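Local coordinates for protein mannan endo-1,4-beta-mannosidase (Mytilus edulis, PDB 2C0H) that hydrolyses the internal beta-1,4-mannosidic linkages of mannans, galactomannans and glucomannans, acting on oligosaccharides of four or more mannose units, at residues A[22-28]-A[320-326]; A[53-57]-A[334-338]; A[57-61]-A[348-352]; A[98-102]-A[151-155]; A[309-314]-A[340-346]. The protein carries 3 engineered substitutions. All blocks are in the same frame, centred on the assembly; numbering follows the deposited sequence.

Contact 1. Residues A[22-28]-A[320-326]; sequences SGANQAW and AWTWSRT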
# COMPACT_ATOMS: atom_id res chain seq x y z
N SER A 22 -7.90 7.40 7.76
CA SER A 22 -8.30 6.47 8.81
C SER A 22 -9.18 5.40 8.20
O SER A 22 -10.19 5.71 7.57
CB SER A 22 -9.12 7.23 9.84
OG SER A 22 -9.59 6.35 10.85
N GLY A 23 -8.87 4.13 8.41
CA GLY A 23 -9.71 3.10 7.84
C GLY A 23 -9.17 1.71 8.01
O GLY A 23 -8.58 1.40 9.03
N ALA A 24 -9.37 0.89 6.98
CA ALA A 24 -9.07 -0.51 7.07
C ALA A 24 -8.66 -1.11 5.75
O ALA A 24 -9.00 -0.60 4.69
CB ALA A 24 -10.27 -1.25 7.60
N ASN A 25 -7.95 -2.22 5.85
CA ASN A 25 -7.72 -3.12 4.74
C ASN A 25 -8.96 -3.97 4.54
O ASN A 25 -9.48 -4.51 5.51
CB ASN A 25 -6.54 -4.05 5.05
CG ASN A 25 -5.21 -3.37 5.00
OD1 ASN A 25 -4.54 -3.43 3.97
ND2 ASN A 25 -4.79 -2.77 6.12
N GLN A 26 -9.40 -4.14 3.30
CA GLN A 26 -10.49 -5.09 3.03
C GLN A 26 -9.99 -6.50 3.39
O GLN A 26 -10.66 -7.19 4.17
CB GLN A 26 -11.03 -4.97 1.59
CG GLN A 26 -12.33 -5.74 1.30
CD GLN A 26 -13.61 -5.04 1.79
OE1 GLN A 26 -13.79 -3.84 1.63
NE2 GLN A 26 -14.52 -5.82 2.36
N ALA A 27 -8.85 -7.00 2.92
CA ALA A 27 -8.09 -6.53 1.75
C ALA A 27 -8.64 -7.22 0.48
O ALA A 27 -8.20 -6.90 -0.63
CB ALA A 27 -6.63 -6.87 1.94
N TRP A 28 -9.57 -8.16 0.64
CA TRP A 28 -10.22 -8.87 -0.46
C TRP A 28 -11.59 -9.39 -0.02
O TRP A 28 -11.92 -9.38 1.17
CB TRP A 28 -9.35 -10.06 -0.92
CG TRP A 28 -9.00 -11.02 0.19
CD1 TRP A 28 -9.81 -12.01 0.68
CD2 TRP A 28 -7.79 -11.09 0.94
NE1 TRP A 28 -9.19 -12.66 1.70
CE2 TRP A 28 -7.94 -12.13 1.89
CE3 TRP A 28 -6.58 -10.38 0.92
CZ2 TRP A 28 -6.93 -12.47 2.78
CZ3 TRP A 28 -5.59 -10.71 1.80
CH2 TRP A 28 -5.76 -11.76 2.72
N ALA A 320 -3.70 5.54 9.30
CA ALA A 320 -3.71 4.27 10.02
C ALA A 320 -4.81 3.38 9.44
O ALA A 320 -5.98 3.76 9.41
CB ALA A 320 -3.93 4.54 11.49
N TRP A 321 -4.41 2.22 8.91
CA TRP A 321 -5.31 1.23 8.36
C TRP A 321 -5.17 -0.10 9.11
O TRP A 321 -4.11 -0.67 9.15
CB TRP A 321 -5.01 0.97 6.89
CG TRP A 321 -5.17 2.17 6.01
CD1 TRP A 321 -6.10 3.16 6.13
CD2 TRP A 321 -4.42 2.46 4.83
NE1 TRP A 321 -5.96 4.07 5.09
CE2 TRP A 321 -4.93 3.66 4.29
CE3 TRP A 321 -3.36 1.82 4.19
CZ2 TRP A 321 -4.41 4.24 3.12
CZ3 TRP A 321 -2.84 2.41 3.02
CH2 TRP A 321 -3.36 3.60 2.53
N THR A 322 -6.25 -0.56 9.74
CA THR A 322 -6.19 -1.82 10.45
C THR A 322 -6.21 -3.01 9.50
O THR A 322 -6.67 -2.92 8.37
CB THR A 322 -7.39 -1.97 11.37
OG1 THR A 322 -8.59 -1.77 10.64
CG2 THR A 322 -7.29 -1.01 12.55
N TRP A 323 -5.72 -4.14 9.99
CA TRP A 323 -5.77 -5.39 9.27
C TRP A 323 -6.71 -6.33 10.01
O TRP A 323 -6.41 -6.64 11.18
CB TRP A 323 -4.38 -6.02 9.24
CG TRP A 323 -4.39 -7.33 8.54
CD1 TRP A 323 -4.57 -8.57 9.10
CD2 TRP A 323 -4.30 -7.53 7.14
NE1 TRP A 323 -4.55 -9.53 8.11
CE2 TRP A 323 -4.41 -8.91 6.90
CE3 TRP A 323 -4.15 -6.66 6.05
CZ2 TRP A 323 -4.35 -9.44 5.61
CZ3 TRP A 323 -4.08 -7.20 4.77
CH2 TRP A 323 -4.19 -8.57 4.57
N SER A 324 -7.82 -6.80 9.43
CA SER A 324 -8.51 -6.35 8.20
C SER A 324 -10.01 -6.72 8.30
O SER A 324 -10.43 -7.37 9.27
CB SER A 324 -7.96 -7.07 6.97
OG SER A 324 -8.29 -8.45 7.03
N ARG A 325 -10.80 -6.37 7.30
CA ARG A 325 -12.24 -6.75 7.32
C ARG A 325 -12.41 -8.27 7.43
O ARG A 325 -13.35 -8.72 8.08
CB ARG A 325 -13.03 -6.22 6.09
CG ARG A 325 -14.48 -6.71 5.96
CD ARG A 325 -15.28 -6.04 6.98
NE ARG A 325 -16.68 -6.47 7.09
CZ ARG A 325 -17.11 -7.46 7.87
NH1 ARG A 325 -16.26 -8.20 8.54
NH2 ARG A 325 -18.41 -7.72 7.95
N THR A 326 -11.54 -9.03 6.78
CA THR A 326 -11.64 -10.51 6.80
C THR A 326 -11.09 -11.17 8.06
O THR A 326 -11.49 -12.30 8.37
CB THR A 326 -10.90 -11.17 5.60
OG1 THR A 326 -9.48 -10.98 5.69
CG2 THR A 326 -11.45 -10.65 4.30
O HOH W 1 -7.85 -9.41 4.32
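Asn25 meets the 320-326 segment through both its backbone and its side chain. Its backbone N donates to Thr322 O at 2.9 Å, almost straight down the carbonyl bond, and its ND2 reaches the same Thr322 O, also at 2.9 Å, from well above the carbonyl plane. The chi1 of -73° sets CG beside the backbone N, which turns the amide back onto that carbonyl. Asparagine suits the place because its short amide can serve several neighbours: ND2 also bonds Gly293 O, while OD1 accepts from Arg63. The amide carbon Asn25 CG then packs 3.6 Å from Trp323 CE3, the two planes inclined by 58°.

The segments carry the first and last parallel strands of the TIM barrel, and their pairing closes it. The bonds Gly23 N to Ala320 O and Thr322 N to Gly23 O, each 3.1 Å, join them before the chains enter the loops at the C-terminal, catalytic end. There a cis peptide links Trp323 to Ser324, as is familiar in glycoside hydrolase family 5, and presents the indole beside Glu294, the probable nucleophile; Trp323 itself probably binds substrate.

Trp28 approaches Trp323 obliquely, its CZ3 lying 3.8 Å from Trp323 CH2, and Ala27 CB, small enough to fit, touches the same indole. Over one face of Trp28 sits the methyl CG2 of Thr326. A water accepts from Ala27 N and donates to Thr326 OG1 at 2.6 Å, with Ser324 OG as its third partner.

Contact 2. Residues A[53-57]-A[334-338]; sequences DMQSH and LRGMQ. Unlike the reference sequence in segment 53-57: Met54 (reference Ile). Unlike the reference sequence in segment 334-338: Met337 (reference Ile).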
# COMPACT_ATOMS: atom_id res chain seq x y z
N ASP A 53 -20.65 0.40 6.84
CA ASP A 53 -20.12 0.26 8.21
C ASP A 53 -19.08 1.34 8.49
O ASP A 53 -19.11 2.01 9.52
CB ASP A 53 -19.45 -1.10 8.42
CG ASP A 53 -20.42 -2.27 8.53
OD1 ASP A 53 -21.65 -2.05 8.53
OD2 ASP A 53 -19.93 -3.43 8.62
N MET A 54 -18.15 1.51 7.56
CA MET A 54 -17.06 2.45 7.76
C MET A 54 -17.52 3.89 7.79
O MET A 54 -17.11 4.63 8.67
CB MET A 54 -15.97 2.25 6.71
CG MET A 54 -15.19 0.98 6.97
SD MET A 54 -13.91 0.73 5.75
CE MET A 54 -13.08 2.33 5.85
N GLN A 55 -18.39 4.28 6.86
CA GLN A 55 -18.92 5.64 6.85
C GLN A 55 -19.59 5.98 8.17
O GLN A 55 -19.36 7.05 8.74
CB GLN A 55 -19.90 5.89 5.70
CG GLN A 55 -20.43 7.34 5.71
CD GLN A 55 -21.28 7.71 4.52
OE1 GLN A 55 -22.04 6.90 4.00
NE2 GLN A 55 -21.17 8.97 4.10
N SER A 56 -20.40 5.06 8.67
CA SER A 56 -21.10 5.33 9.92
C SER A 56 -20.15 5.41 11.14
O SER A 56 -20.51 6.05 12.14
CB SER A 56 -22.22 4.31 10.14
OG SER A 56 -21.71 3.02 10.37
N HIS A 57 -18.96 4.79 11.08
CA HIS A 57 -17.96 4.86 12.17
C HIS A 57 -16.80 5.83 11.91
O HIS A 57 -15.80 5.80 12.61
CB HIS A 57 -17.41 3.48 12.46
CG HIS A 57 -18.41 2.57 13.09
ND1 HIS A 57 -19.38 1.92 12.36
CD2 HIS A 57 -18.62 2.23 14.38
CE1 HIS A 57 -20.14 1.22 13.18
NE2 HIS A 57 -19.70 1.39 14.41
N LEU A 334 -13.58 -1.00 13.97
CA LEU A 334 -14.57 0.08 13.88
C LEU A 334 -14.55 0.97 15.13
O LEU A 334 -14.68 2.18 15.03
CB LEU A 334 -15.97 -0.50 13.66
CG LEU A 334 -16.23 -1.20 12.32
CD1 LEU A 334 -17.63 -1.83 12.31
CD2 LEU A 334 -16.07 -0.24 11.15
N ARG A 335 -14.37 0.38 16.30
CA ARG A 335 -14.29 1.18 17.53
C ARG A 335 -13.05 2.09 17.50
O ARG A 335 -13.08 3.22 17.95
CB ARG A 335 -14.25 0.25 18.75
CG ARG A 335 -14.76 0.85 20.06
CD ARG A 335 -14.62 -0.16 21.19
NE ARG A 335 -13.21 -0.39 21.49
CZ ARG A 335 -12.53 -1.51 21.28
NH1 ARG A 335 -13.13 -2.62 20.88
NH2 ARG A 335 -11.23 -1.55 21.56
N GLY A 336 -11.95 1.60 16.94
CA GLY A 336 -10.75 2.41 16.78
C GLY A 336 -10.98 3.58 15.85
O GLY A 336 -10.64 4.72 16.20
N MET A 337 -11.56 3.33 14.67
CA MET A 337 -11.88 4.39 13.70
C MET A 337 -12.77 5.45 14.31
O MET A 337 -12.58 6.64 14.11
CB MET A 337 -12.64 3.83 12.49
CG MET A 337 -11.86 3.08 11.52
SD MET A 337 -13.00 2.42 10.29
CE MET A 337 -12.30 0.78 10.21
N GLN A 338 -13.79 5.00 15.03
CA GLN A 338 -14.77 5.88 15.64
C GLN A 338 -14.15 6.89 16.59
O GLN A 338 -14.68 8.01 16.76
CB GLN A 338 -15.78 4.99 16.36
CG GLN A 338 -17.03 5.66 16.82
CD GLN A 338 -17.94 4.65 17.48
OE1 GLN A 338 -19.12 4.54 17.14
NE2 GLN A 338 -17.38 3.88 18.41
O HOH W 2 -19.91 6.04 15.03
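The backbones come closest where the first helix has just ended: His57 CA lies 4.8 Å from Gln338 CA, and the carbonyl His57 O points at Gln338 CA, 3.2 Å away, in a CA-H...O contact with no conventional hydrogen bond across the segments. The imidazole of His57 fills the gap between the helices. Leu334 CB sits over one face of the ring, 4.0 Å from its centroid, and its methyls CD1 and CD2 run on along the ring as far as CE1 and ND1.

A histidine serves well here because one flat face can take aliphatic carbons while ND1, at the ring's edge, still makes a hydrogen bond. With chi1 at -69° the ring folds back along its own helix and ND1 donates to Asp53 O at 2.9 Å, nearly in the ring plane, which fixes the ring's rotation. Asp53 O also accepts from Ser56 OG and from His57 N, so three donors gather on one carbonyl at the helix end.

Toward solvent, the extended Gln338 brings OE1 to 3.6 Å from His57 CD2, and a water bridges Gln338 OE1 to Ser56 O. Inward, Met54 CG touches Met337 SD at 4.2 Å; both methionines differ from the reference sequence. Met337 packs helix 330-339 on Ser22 and Ala24 of strand 17-25 and beside Phe309 of helix 305-314, while helix 40-56 flanks it through His57 and Leu334.

Contact 3. Residues A[57-61]-A[348-352]; sequences HGGNS and QVQFG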
# COMPACT_ATOMS: atom_id res chain seq x y z
N HIS A 57 -18.96 4.79 11.08
CA HIS A 57 -17.96 4.86 12.17
C HIS A 57 -16.80 5.83 11.91
O HIS A 57 -15.80 5.80 12.61
CB HIS A 57 -17.41 3.48 12.46
CG HIS A 57 -18.41 2.57 13.09
ND1 HIS A 57 -19.38 1.92 12.36
CD2 HIS A 57 -18.62 2.23 14.38
CE1 HIS A 57 -20.14 1.22 13.18
NE2 HIS A 57 -19.70 1.39 14.41
N GLY A 58 -16.94 6.67 10.91
CA GLY A 58 -15.95 7.72 10.67
C GLY A 58 -14.69 7.37 9.90
O GLY A 58 -13.77 8.17 9.87
N GLY A 59 -14.65 6.20 9.27
CA GLY A 59 -13.53 5.83 8.39
C GLY A 59 -13.67 6.54 7.07
O GLY A 59 -14.79 6.82 6.61
N ASN A 60 -12.54 6.80 6.42
CA ASN A 60 -12.51 7.55 5.17
C ASN A 60 -11.71 6.88 4.06
O ASN A 60 -11.57 7.46 2.98
CB ASN A 60 -11.98 8.98 5.39
CG ASN A 60 -10.56 9.03 5.94
OD1 ASN A 60 -9.72 8.16 5.67
ND2 ASN A 60 -10.27 10.08 6.71
N SER A 61 -11.19 5.68 4.31
CA SER A 61 -10.37 5.01 3.29
C SER A 61 -10.29 3.51 3.46
O SER A 61 -10.35 3.00 4.59
CB SER A 61 -8.97 5.61 3.22
OG SER A 61 -8.40 5.80 4.50
N GLN A 348 -8.13 16.91 9.37
CA GLN A 348 -9.52 16.49 9.27
C GLN A 348 -9.60 15.01 8.95
O GLN A 348 -8.89 14.53 8.09
CB GLN A 348 -10.25 17.26 8.16
CG GLN A 348 -10.45 18.75 8.44
CD GLN A 348 -11.18 19.45 7.30
OE1 GLN A 348 -10.86 20.60 6.96
NE2 GLN A 348 -12.16 18.77 6.71
N VAL A 349 -10.49 14.30 9.62
CA VAL A 349 -10.75 12.91 9.32
C VAL A 349 -12.04 12.77 8.50
O VAL A 349 -12.13 11.96 7.58
CB VAL A 349 -10.86 12.11 10.63
CG1 VAL A 349 -11.15 10.65 10.34
CG2 VAL A 349 -9.58 12.25 11.43
N GLN A 350 -13.05 13.56 8.84
CA GLN A 350 -14.29 13.60 8.07
C GLN A 350 -14.24 14.78 7.13
O GLN A 350 -14.32 15.94 7.54
CB GLN A 350 -15.50 13.69 9.01
CG GLN A 350 -16.19 12.36 9.25
CD GLN A 350 -15.23 11.21 9.44
OE1 GLN A 350 -14.56 11.11 10.47
NE2 GLN A 350 -15.14 10.34 8.44
N PHE A 351 -14.04 14.49 5.85
CA PHE A 351 -14.05 15.51 4.82
C PHE A 351 -14.83 15.00 3.61
O PHE A 351 -14.88 13.80 3.35
CB PHE A 351 -12.62 15.92 4.46
CG PHE A 351 -11.73 14.76 4.07
CD1 PHE A 351 -11.57 14.40 2.74
CD2 PHE A 351 -11.03 14.04 5.04
CE1 PHE A 351 -10.75 13.35 2.38
CE2 PHE A 351 -10.21 12.98 4.68
CZ PHE A 351 -10.07 12.63 3.35
N GLY A 352 -15.45 15.92 2.88
CA GLY A 352 -16.23 15.59 1.70
C GLY A 352 -15.32 15.46 0.49
O GLY A 352 -14.32 16.16 0.39
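A Schellman motif ends helix 40-56, and the turn it makes is where the C-terminal tail docks. Gly58 is its C-prime residue, with a positive phi of 83° that glycine adopts without strain, and its carbonyl faces Gln350. The side chain of Gln350, bent at chi2, lays its amide against this carbonyl: NE2 makes a weak hydrogen bond to Gly58 O at 2.9 Å, but OE1 lies almost as close to Gly58 O, so which end is nitrogen remains doubtful.

The firmer link is Asn60 ND2 to Val349 O, 2.8 Å and nearly straight at 169°, lying in the carbonyl plane on a lone pair. A chi1 of 60° puts the amide between the backbone N and the carbonyl carbon, directed at the tail. Asparagine is apt because its amide offers donor and acceptor at once: ND2 also bonds Phe20 O, while OD1 accepts from Ser61 OG and Ser22 N. Val349 CG1 packs 3.6 Å from Gly58 O, and Phe351 CE2 comes within 3.5 Å of Asn60 ND2.

The helix ended by this Schellman glycine leads straight into strand 61-68, as an alpha-to-beta loop at the N-terminal end of the TIM barrel.

Contact 4. Residues A[98-102]-A[151-155]; sequences HAAQR and NEKAL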
# COMPACT_ATOMS: atom_id res chain seq x y z
N HIS A 98 -17.63 4.25 -7.66
CA HIS A 98 -18.89 5.01 -7.56
C HIS A 98 -19.59 4.70 -6.25
O HIS A 98 -20.13 5.60 -5.63
CB HIS A 98 -19.84 4.72 -8.72
CG HIS A 98 -19.40 5.30 -10.03
ND1 HIS A 98 -18.42 6.26 -10.15
CD2 HIS A 98 -19.83 5.04 -11.29
CE1 HIS A 98 -18.26 6.56 -11.43
NE2 HIS A 98 -19.10 5.83 -12.14
N ALA A 99 -19.59 3.44 -5.83
CA ALA A 99 -20.13 3.07 -4.52
C ALA A 99 -19.39 3.74 -3.37
O ALA A 99 -20.01 4.25 -2.42
CB ALA A 99 -20.11 1.55 -4.36
N ALA A 100 -18.06 3.77 -3.44
CA ALA A 100 -17.24 4.41 -2.42
C ALA A 100 -17.54 5.92 -2.35
O ALA A 100 -17.67 6.48 -1.26
CB ALA A 100 -15.75 4.17 -2.70
N GLN A 101 -17.70 6.55 -3.51
CA GLN A 101 -17.98 7.98 -3.58
C GLN A 101 -19.28 8.32 -2.86
O GLN A 101 -19.35 9.33 -2.17
CB GLN A 101 -18.06 8.44 -5.04
CG GLN A 101 -18.16 9.93 -5.20
CD GLN A 101 -18.18 10.37 -6.64
OE1 GLN A 101 -17.74 9.65 -7.54
NE2 GLN A 101 -18.67 11.58 -6.87
N ARG A 102 -20.29 7.46 -3.00
CA ARG A 102 -21.60 7.66 -2.37
C ARG A 102 -21.48 7.64 -0.85
O ARG A 102 -22.35 8.21 -0.15
CB ARG A 102 -22.61 6.61 -2.85
CG ARG A 102 -23.09 6.81 -4.29
CD ARG A 102 -24.27 5.94 -4.67
NE ARG A 102 -23.94 4.53 -4.81
CZ ARG A 102 -23.52 3.94 -5.94
NH1 ARG A 102 -23.37 4.63 -7.06
NH2 ARG A 102 -23.25 2.65 -5.93
N ASN A 151 -9.90 10.34 -13.05
CA ASN A 151 -10.87 11.39 -12.74
C ASN A 151 -11.96 10.94 -11.76
O ASN A 151 -12.90 11.68 -11.48
CB ASN A 151 -11.48 11.96 -14.02
CG ASN A 151 -10.45 12.63 -14.92
OD1 ASN A 151 -9.58 13.37 -14.46
ND2 ASN A 151 -10.55 12.37 -16.23
N GLU A 152 -11.83 9.72 -11.23
CA GLU A 152 -12.78 9.24 -10.25
C GLU A 152 -12.47 9.84 -8.90
O GLU A 152 -11.36 9.69 -8.39
CB GLU A 152 -12.75 7.72 -10.16
CG GLU A 152 -13.35 7.03 -11.38
CD GLU A 152 -14.84 7.30 -11.52
OE1 GLU A 152 -15.51 7.63 -10.51
OE2 GLU A 152 -15.37 7.21 -12.66
N LYS A 153 -13.45 10.52 -8.31
CA LYS A 153 -13.22 11.24 -7.05
C LYS A 153 -12.89 10.31 -5.88
O LYS A 153 -12.21 10.74 -4.95
CB LYS A 153 -14.41 12.12 -6.69
CG LYS A 153 -14.47 13.43 -7.47
CD LYS A 153 -15.81 14.16 -7.31
CE LYS A 153 -16.34 14.09 -5.89
NZ LYS A 153 -17.44 15.06 -5.67
N ALA A 154 -13.35 9.07 -5.92
CA ALA A 154 -13.04 8.13 -4.85
C ALA A 154 -11.70 7.39 -4.99
O ALA A 154 -11.34 6.61 -4.12
CB ALA A 154 -14.16 7.13 -4.69
N LEU A 155 -10.94 7.64 -6.06
CA LEU A 155 -9.65 6.99 -6.19
C LEU A 155 -8.60 7.70 -5.33
O LEU A 155 -8.22 8.84 -5.60
CB LEU A 155 -9.20 6.93 -7.65
CG LEU A 155 -7.81 6.34 -7.86
CD1 LEU A 155 -7.75 4.86 -7.48
CD2 LEU A 155 -7.39 6.55 -9.29
O HOH W 3 -15.43 7.85 -7.72
O HOH W 4 -16.19 10.70 -9.62
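Ala100 and Ala154 form the tight part of this contact, their CB atoms 3.9 Å apart. Ala154 CB also sits 3.8 Å from Gln101 N and touches Gln101 CB, so the methyl presses directly on the helix backbone. Alanine fits on both sides, since a bare methyl lets the type I turn from Glu152 to Leu155 come close to the helix. Gln101 CA and Ala154 CA are 5.1 Å apart.

Around this point the side chains are polar and water takes over. Gln101 stretches out fully, with chi1 at -172°, and its amide reaches the turn, NE2 meeting the aliphatic CE of Lys153 at 3.6 Å. Its OE1 faces two waters. One accepts from Lys153 N and donates to Gln101 OE1 at 2.8 Å; the other accepts from Ala154 N and lies near both Gln101 OE1 and Glu152 OE1. The backbone N atoms of Lys153 and Ala154 thus find acceptors in these waters, with no clear direct bond across the segments.

Glu152 bends at chi2 and brings OE1 to the edge of the His98 ring, 3.1 Å from CE1, the carboxylate and ring planes 57° apart. Its firmer partner is Arg94, which forms a salt bridge with OE2, and Lys153 NZ similarly pairs with the terminal carboxylate of Leu353.

Beneath the alanines lies strand 106-113: Ala100 touches Ile107, whose backbone bonds that of Ala154, and on the helix's other flank Ala99 packs against helix 40-56.

Contact 5. Residues A[309-314]-A[340-346]; sequences FEWAYT and LKSRTDH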
# COMPACT_ATOMS: atom_id res chain seq x y z
N PHE A 309 -4.90 4.02 17.15
CA PHE A 309 -5.34 5.13 16.26
C PHE A 309 -4.88 6.48 16.83
O PHE A 309 -4.40 7.35 16.10
CB PHE A 309 -6.86 5.10 16.03
CG PHE A 309 -7.30 4.19 14.91
CD1 PHE A 309 -7.43 4.67 13.61
CD2 PHE A 309 -7.62 2.88 15.15
CE1 PHE A 309 -7.83 3.85 12.58
CE2 PHE A 309 -8.07 2.05 14.13
CZ PHE A 309 -8.16 2.54 12.83
N GLU A 310 -4.98 6.65 18.15
CA GLU A 310 -4.54 7.89 18.80
C GLU A 310 -3.05 8.16 18.62
O GLU A 310 -2.66 9.31 18.37
CB GLU A 310 -4.86 7.87 20.30
CG GLU A 310 -4.57 9.20 21.02
CD GLU A 310 -5.59 10.29 20.74
OE1 GLU A 310 -6.60 10.01 20.05
OE2 GLU A 310 -5.38 11.43 21.21
N TRP A 311 -2.23 7.12 18.79
CA TRP A 311 -0.77 7.25 18.63
C TRP A 311 -0.47 7.71 17.20
O TRP A 311 0.26 8.69 17.00
CB TRP A 311 -0.04 5.94 18.95
CG TRP A 311 1.46 6.10 18.94
CD1 TRP A 311 2.30 5.94 17.87
CD2 TRP A 311 2.30 6.45 20.05
NE1 TRP A 311 3.59 6.16 18.25
CE2 TRP A 311 3.63 6.49 19.58
CE3 TRP A 311 2.05 6.76 21.39
CZ2 TRP A 311 4.71 6.81 20.40
CZ3 TRP A 311 3.12 7.06 22.21
CH2 TRP A 311 4.43 7.09 21.72
N ALA A 312 -1.05 7.02 16.22
CA ALA A 312 -0.81 7.38 14.81
C ALA A 312 -1.22 8.82 14.56
O ALA A 312 -0.50 9.58 13.92
CB ALA A 312 -1.55 6.45 13.87
N TYR A 313 -2.39 9.21 15.07
CA TYR A 313 -2.96 10.54 14.77
C TYR A 313 -2.15 11.66 15.40
O TYR A 313 -1.95 12.71 14.77
CB TYR A 313 -4.43 10.58 15.26
CG TYR A 313 -5.21 11.85 14.89
CD1 TYR A 313 -5.54 12.15 13.58
CD2 TYR A 313 -5.63 12.74 15.87
CE1 TYR A 313 -6.23 13.29 13.24
CE2 TYR A 313 -6.32 13.91 15.54
CZ TYR A 313 -6.62 14.19 14.22
OH TYR A 313 -7.32 15.36 13.87
N THR A 314 -1.68 11.46 16.63
CA THR A 314 -1.02 12.52 17.39
C THR A 314 0.49 12.56 17.34
O THR A 314 1.08 13.57 17.75
CB THR A 314 -1.43 12.50 18.88
OG1 THR A 314 -0.99 11.31 19.51
CG2 THR A 314 -2.93 12.66 19.02
N LEU A 340 -11.51 8.58 16.21
CA LEU A 340 -11.05 9.77 15.49
C LEU A 340 -12.13 10.54 14.74
O LEU A 340 -11.84 11.60 14.16
CB LEU A 340 -9.95 9.37 14.49
CG LEU A 340 -8.69 8.70 15.05
CD1 LEU A 340 -7.69 8.53 13.91
CD2 LEU A 340 -8.07 9.47 16.19
N LYS A 341 -13.37 10.04 14.73
CA LYS A 341 -14.41 10.54 13.82
C LYS A 341 -14.53 12.07 13.80
O LYS A 341 -14.52 12.67 12.72
CB LYS A 341 -15.78 9.89 14.13
CG LYS A 341 -16.87 10.34 13.18
CD LYS A 341 -18.26 9.91 13.66
CE LYS A 341 -18.55 8.48 13.40
NZ LYS A 341 -20.00 8.21 13.67
N SER A 342 -14.61 12.70 14.97
CA SER A 342 -14.84 14.15 15.02
C SER A 342 -13.57 15.01 15.14
O SER A 342 -13.65 16.22 15.37
CB SER A 342 -15.79 14.48 16.18
OG SER A 342 -17.09 14.00 15.89
N ARG A 343 -12.40 14.40 14.96
CA ARG A 343 -11.14 15.05 15.34
C ARG A 343 -10.61 15.96 14.23
O ARG A 343 -10.71 15.64 13.05
CB ARG A 343 -10.08 14.01 15.74
CG ARG A 343 -10.42 13.19 16.99
CD ARG A 343 -10.22 13.96 18.27
NE ARG A 343 -8.80 14.16 18.57
CZ ARG A 343 -8.01 13.34 19.27
NH1 ARG A 343 -8.48 12.22 19.81
NH2 ARG A 343 -6.74 13.64 19.45
N THR A 344 -10.08 17.10 14.65
CA THR A 344 -9.41 18.04 13.73
C THR A 344 -8.05 18.56 14.23
O THR A 344 -7.39 19.31 13.49
CB THR A 344 -10.32 19.25 13.44
OG1 THR A 344 -10.61 19.94 14.67
CG2 THR A 344 -11.63 18.80 12.78
N ASP A 345 -7.61 18.19 15.43
CA ASP A 345 -6.33 18.69 15.99
C ASP A 345 -5.06 18.32 15.22
O ASP A 345 -4.04 18.99 15.38
CB ASP A 345 -6.15 18.31 17.48
CG ASP A 345 -6.49 16.86 17.78
OD1 ASP A 345 -7.65 16.48 17.51
OD2 ASP A 345 -5.62 16.13 18.31
N HIS A 346 -5.10 17.25 14.43
CA HIS A 346 -3.96 16.85 13.59
C HIS A 346 -4.44 16.49 12.18
O HIS A 346 -3.99 15.53 11.57
CB HIS A 346 -3.20 15.68 14.21
CG HIS A 346 -2.45 16.02 15.45
ND1 HIS A 346 -3.01 15.94 16.70
CD2 HIS A 346 -1.17 16.40 15.64
CE1 HIS A 346 -2.11 16.28 17.61
NE2 HIS A 346 -0.98 16.57 16.99
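Tyr313 OH is held from two directions: it accepts from His346 N at 3.0 Å and donates to Gly347 O. The ring behind it is covered on one face by His346 CB, 3.8 Å from the ring centroid, and the edge of the histidine ring also turns toward that face. Tyrosine suits the place because, with chi1 at -174°, its ring gives a face for His346 CB while the hydroxyl at its end bonds the loop backbone. Thr314 CA lies squarely over the His346 ring.

The contact joins two neighbouring parts of the TIM barrel's outer layer, helix 305-314 and the loop that leaves helix 330-339 through a type I turn from Leu340 to Arg343.

Arg343 centres a salt-bridge network, its planar group able to grip one carboxylate end-on and another side-on. End-on, it pairs NH1 with Glu310 OE1 at 2.9 Å and NH2 with Glu310 OE2 at 3.1 Å; side-on, NE meets Asp345 OD1 at 2.8 Å on its syn lone pair. Asp345 OD2 takes NH2 and also His346 ND1, in a His-carboxylate hydrogen bond. Toward the interior, Leu340 CD1 abuts Phe309 CD1 at 3.9 Å, while Leu340 CD2 slips past Tyr313 CB.

How the contacts relate
Contact 1 is the most deeply buried and the one nearest the catalytic cleft: it closes the barrel with backbone bonds and places the indole of Trp323 there. Contacts 2 and 5 lie in the helical layer behind it, meeting at Phe309 and Met337 and at Lys341 and Ser56; both pack apolar side chains, but contact 2 adds a ring-face contact and a bridging water, contact 5 salt bridges. Contacts 2 and 3 share His57, which packs on helix 330-339, while the Gly58-Asn60 turn after it meets the tail. Contact 3 touches contact 1 through Ser22 and Asn60. Contact 4 touches none of the others, lies about 24 Å from contact 5 centre to centre, and is the most watery.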